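Oxidase (Sinorhizobium meliloti, PDB 4FFU) is of unproven function but belongs to the MaoC-like family, resembles NodN and possibly has monoamine oxidase activity. Local coordinates at residues G120-K132 against V144-V158. Sequence-based numbering, arbitrary orientation.
Sequences GDTIRTRVTIAAK and VVERCEVINQRGEVV
Arg126 and Glu149 lie side by side on one face of the sheet, pointing the same way. The guanidinium turns its NE and NH2 edge to the carboxylate, and both nitrogens reach OE1 from the same face of the carboxylate plane. The salt bridge measures 3.0 Å from Arg126 NH2 to Glu149 OE1; the two planes stand 62° apart. CG of Arg126 is trans to the backbone N (chi1 -175°), and a bend at chi3 brings the guanidinium over to its mate. A leucine in place of Arg126 would probably leave the Glu149 carboxylate without its cationic partner and freer to turn. On the same face, in one of its two modelled conformers, Ile151 CD1 lies over the Arg124 guanidinium. The edge of that group gives Arg124 NH2 to Asn152 O at 3.1 Å.

Strands 122-134 and 141-151 form a hairpin within the antiparallel sheet of the hot-dog fold characteristic of MaoC-like proteins. Ala130 and Ala131 both face Val145, a classic beta bulge that shifts the register by one.

The other face is mainly apolar. Val150 CG1 packs on Ile123 CB at 3.7 Å, and Ile123 also touches Ile90 of helix 84-93. The Ile129 and Glu146 side chains lie side by side, with Ile129 CD1 on Glu146 CG at 3.7 Å.

Beyond the strand end, Gln153 NE2 gives a nearly straight bond to Asp121 OD1 (3.0 Å), from above the carboxylate plane. Gln153 OE1 accepts from Thr122 N at 3.0 Å. Asp121 OD2 also takes the backbone N of His118.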
# COMPACT_ATOMS: atom_id res chain seq x y z
N GLY I 120 -6.48 3.64 -17.32
CA GLY I 120 -5.74 4.28 -18.42
C GLY I 120 -6.15 5.70 -18.73
O GLY I 120 -5.46 6.40 -19.44
N ASP I 121 -7.30 6.12 -18.21
CA ASP I 121 -7.74 7.51 -18.30
C ASP I 121 -6.80 8.39 -17.48
O ASP I 121 -6.29 7.96 -16.43
CB ASP I 121 -9.19 7.68 -17.80
CG ASP I 121 -10.25 7.12 -18.79
OD1 ASP I 121 -9.90 6.72 -19.92
OD2 ASP I 121 -11.45 7.07 -18.40
N THR I 122 -6.62 9.62 -17.93
CA THR I 122 -5.79 10.57 -17.22
C THR I 122 -6.69 11.73 -16.79
O THR I 122 -7.46 12.23 -17.60
CB THR I 122 -4.62 11.05 -18.11
OG1 THR I 122 -3.83 9.92 -18.46
CG2 THR I 122 -3.73 12.07 -17.37
N ILE I 123 -6.61 12.10 -15.52
CA ILE I 123 -7.43 13.19 -14.99
C ILE I 123 -6.64 14.39 -14.49
O ILE I 123 -5.49 14.25 -14.04
CB ILE I 123 -8.44 12.73 -13.90
CG1 ILE I 123 -7.71 12.12 -12.69
CG2 ILE I 123 -9.44 11.77 -14.51
CD1 ILE I 123 -8.57 11.94 -11.42
N ARG I 124 -7.26 15.57 -14.60
CA ARG I 124 -6.75 16.82 -14.02
C ARG I 124 -7.93 17.48 -13.37
O ARG I 124 -9.08 17.21 -13.71
CB ARG I 124 -6.25 17.76 -15.13
CG ARG I 124 -5.02 17.27 -15.87
CD ARG I 124 -4.95 17.94 -17.24
NE ARG I 124 -6.01 17.42 -18.12
CZ ARG I 124 -6.48 18.02 -19.22
NH1 ARG I 124 -6.00 19.20 -19.60
NH2 ARG I 124 -7.44 17.43 -19.93
N THR I 125 -7.67 18.35 -12.40
CA THR I 125 -8.77 19.04 -11.73
C THR I 125 -8.68 20.54 -11.98
O THR I 125 -7.62 21.13 -11.82
CB THR I 125 -8.80 18.77 -10.22
OG1 THR I 125 -8.91 17.34 -10.03
CG2 THR I 125 -10.03 19.45 -9.58
N ARG I 126 -9.80 21.12 -12.41
CA ARG I 126 -9.89 22.57 -12.56
C ARG I 126 -10.62 23.13 -11.35
O ARG I 126 -11.68 22.62 -10.96
CB ARG I 126 -10.67 22.93 -13.84
CG ARG I 126 -10.70 24.44 -14.12
CD ARG I 126 -11.13 24.72 -15.56
NE ARG I 126 -12.47 24.17 -15.75
CZ ARG I 126 -12.88 23.56 -16.86
NH1 ARG I 126 -12.05 23.42 -17.88
NH2 ARG I 126 -14.12 23.09 -16.93
N VAL I 127 -10.06 24.17 -10.73
CA VAL I 127 -10.68 24.73 -9.53
C VAL I 127 -10.99 26.19 -9.80
O VAL I 127 -10.09 26.93 -10.15
CB VAL I 127 -9.77 24.61 -8.29
CG1 VAL I 127 -10.48 25.20 -7.08
CG2 VAL I 127 -9.46 23.14 -8.01
N THR I 128 -12.26 26.59 -9.67
CA THR I 128 -12.68 27.96 -9.99
C THR I 128 -13.31 28.57 -8.74
O THR I 128 -14.16 27.93 -8.11
CB THR I 128 -13.73 27.98 -11.14
OG1 THR I 128 -13.20 27.32 -12.30
CG2 THR I 128 -14.11 29.45 -11.54
N ILE I 129 -12.91 29.79 -8.38
CA ILE I 129 -13.56 30.48 -7.27
C ILE I 129 -14.93 30.92 -7.77
O ILE I 129 -15.03 31.70 -8.73
CB ILE I 129 -12.74 31.68 -6.71
CG1 ILE I 129 -11.30 31.29 -6.37
CG2 ILE I 129 -13.45 32.31 -5.52
CD1 ILE I 129 -11.13 30.13 -5.42
N ALA I 130 -15.98 30.40 -7.15
CA ALA I 130 -17.32 30.57 -7.69
C ALA I 130 -18.14 31.61 -6.97
O ALA I 130 -18.85 32.38 -7.62
CB ALA I 130 -18.08 29.25 -7.70
N ALA I 131 -18.10 31.60 -5.65
CA ALA I 131 -18.97 32.48 -4.83
C ALA I 131 -18.34 32.81 -3.48
O ALA I 131 -17.54 32.02 -2.95
CB ALA I 131 -20.35 31.86 -4.63
N LYS I 132 -18.72 33.97 -2.93
CA LYS I 132 -18.20 34.45 -1.66
C LYS I 132 -19.36 35.05 -0.89
O LYS I 132 -20.07 35.92 -1.41
CB LYS I 132 -17.11 35.51 -1.88
CG LYS I 132 -15.85 34.99 -2.55
CD LYS I 132 -14.89 36.13 -2.89
CE LYS I 132 -14.30 36.71 -1.62
NZ LYS I 132 -13.54 37.96 -1.88
N VAL I 144 -16.39 30.70 1.10
CA VAL I 144 -15.95 30.72 -0.31
C VAL I 144 -16.31 29.36 -0.93
O VAL I 144 -15.99 28.32 -0.37
CB VAL I 144 -14.44 30.96 -0.43
CG1 VAL I 144 -14.00 30.96 -1.89
CG2 VAL I 144 -14.04 32.28 0.24
N VAL I 145 -16.99 29.39 -2.08
CA VAL I 145 -17.25 28.15 -2.82
C VAL I 145 -16.23 28.01 -3.94
O VAL I 145 -16.11 28.88 -4.81
CB VAL I 145 -18.66 28.12 -3.40
CG1 VAL I 145 -18.85 26.87 -4.28
CG2 VAL I 145 -19.71 28.21 -2.29
N GLU I 146 -15.48 26.90 -3.92
CA GLU I 146 -14.61 26.52 -5.03
C GLU I 146 -15.25 25.39 -5.85
O GLU I 146 -15.44 24.26 -5.36
CB GLU I 146 -13.26 26.03 -4.49
CG GLU I 146 -12.47 27.10 -3.76
CD GLU I 146 -11.02 26.72 -3.55
OE1 GLU I 146 -10.73 25.54 -3.26
OE2 GLU I 146 -10.17 27.62 -3.67
N ARG I 147 -15.58 25.69 -7.10
CA ARG I 147 -16.12 24.69 -8.00
C ARG I 147 -14.98 23.80 -8.46
O ARG I 147 -13.99 24.32 -9.00
CB ARG I 147 -16.78 25.38 -9.19
CG ARG I 147 -17.28 24.39 -10.24
CD ARG I 147 -18.80 24.32 -10.22
NE ARG I 147 -19.35 23.46 -11.27
CZ ARG I 147 -20.09 22.37 -11.04
NH1 ARG I 147 -20.37 22.01 -9.79
NH2 ARG I 147 -20.56 21.67 -12.07
N CYS I 148 -15.10 22.49 -8.26
CA CYS I 148 -14.06 21.56 -8.67
C CYS I 148 -14.59 20.73 -9.83
O CYS I 148 -15.66 20.15 -9.73
CB CYS I 148 -13.64 20.63 -7.52
SG CYS I 148 -12.92 21.55 -6.13
N GLU I 149 -13.85 20.70 -10.93
CA GLU I 149 -14.22 19.89 -12.07
C GLU I 149 -13.06 19.00 -12.43
O GLU I 149 -11.98 19.51 -12.80
CB GLU I 149 -14.55 20.77 -13.27
CG GLU I 149 -15.77 21.65 -13.06
CD GLU I 149 -15.91 22.62 -14.20
OE1 GLU I 149 -15.20 23.64 -14.19
OE2 GLU I 149 -16.73 22.35 -15.11
N VAL I 150 -13.29 17.69 -12.35
CA VAL I 150 -12.30 16.69 -12.75
C VAL I 150 -12.55 16.36 -14.22
O VAL I 150 -13.66 16.02 -14.61
CB VAL I 150 -12.44 15.40 -11.89
CG1 VAL I 150 -11.30 14.46 -12.23
CG2 VAL I 150 -12.44 15.75 -10.40
N ILE I 151 -11.50 16.48 -15.02
CA ILE I 151 -11.62 16.33 -16.47
C ILE I 151 -10.69 15.24 -16.96
O ILE I 151 -9.60 15.06 -16.44
CB ILE I 151 -11.36 17.65 -17.26
CG1 ILE I 151 -9.99 18.26 -16.91
CG2 ILE I 151 -12.49 18.65 -17.01
CD1 ILE I 151 -9.58 19.41 -17.82
N ASN I 152 -11.15 14.47 -17.94
CA ASN I 152 -10.29 13.41 -18.47
C ASN I 152 -9.45 13.87 -19.66
O ASN I 152 -9.40 15.07 -19.96
CB ASN I 152 -11.08 12.14 -18.82
CG ASN I 152 -12.08 12.37 -19.95
OD1 ASN I 152 -11.93 13.29 -20.74
ND2 ASN I 152 -13.10 11.52 -20.02
N GLN I 153 -8.79 12.92 -20.32
CA GLN I 153 -7.82 13.21 -21.37
C GLN I 153 -8.50 13.69 -22.65
O GLN I 153 -7.83 14.17 -23.58
CB GLN I 153 -6.92 11.99 -21.64
CG GLN I 153 -7.59 10.80 -22.33
CD GLN I 153 -8.26 9.83 -21.38
OE1 GLN I 153 -8.48 10.12 -20.20
NE2 GLN I 153 -8.60 8.64 -21.90
N ARG I 154 -9.82 13.54 -22.70
CA ARG I 154 -10.60 14.07 -23.85
C ARG I 154 -11.18 15.43 -23.54
O ARG I 154 -11.93 16.00 -24.34
CB ARG I 154 -11.73 13.12 -24.24
CG ARG I 154 -11.28 11.82 -24.86
CD ARG I 154 -12.47 10.90 -25.16
NE ARG I 154 -12.99 10.22 -23.98
CZ ARG I 154 -12.45 9.12 -23.44
NH1 ARG I 154 -11.36 8.58 -23.96
NH2 ARG I 154 -13.00 8.57 -22.36
N GLY I 155 -10.82 15.98 -22.38
CA GLY I 155 -11.38 17.27 -21.96
C GLY I 155 -12.82 17.18 -21.45
O GLY I 155 -13.50 18.21 -21.30
N GLU I 156 -13.28 15.97 -21.15
CA GLU I 156 -14.65 15.78 -20.67
C GLU I 156 -14.71 15.86 -19.15
O GLU I 156 -13.86 15.27 -18.47
CB GLU I 156 -15.17 14.43 -21.14
CG GLU I 156 -15.16 14.27 -22.66
CD GLU I 156 -15.32 12.82 -23.09
OE1 GLU I 156 -15.00 11.90 -22.30
OE2 GLU I 156 -15.75 12.60 -24.25
N VAL I 157 -15.73 16.53 -18.61
CA VAL I 157 -15.94 16.52 -17.15
C VAL I 157 -16.36 15.11 -16.73
O VAL I 157 -17.33 14.56 -17.28
CB VAL I 157 -17.02 17.53 -16.70
CG1 VAL I 157 -17.22 17.46 -15.18
CG2 VAL I 157 -16.59 18.94 -17.06
N VAL I 158 -15.65 14.51 -15.77
CA VAL I 158 -16.06 13.19 -15.27
C VAL I 158 -16.69 13.29 -13.87
O VAL I 158 -17.48 12.41 -13.47
CB VAL I 158 -14.91 12.17 -15.28
CG1 VAL I 158 -14.37 12.05 -16.71
CG2 VAL I 158 -13.79 12.59 -14.32
O HOH W 1 -13.22 9.22 -18.27
O HOH W 2 -12.61 6.15 -20.90
O HOH W 3 -13.89 24.69 -12.06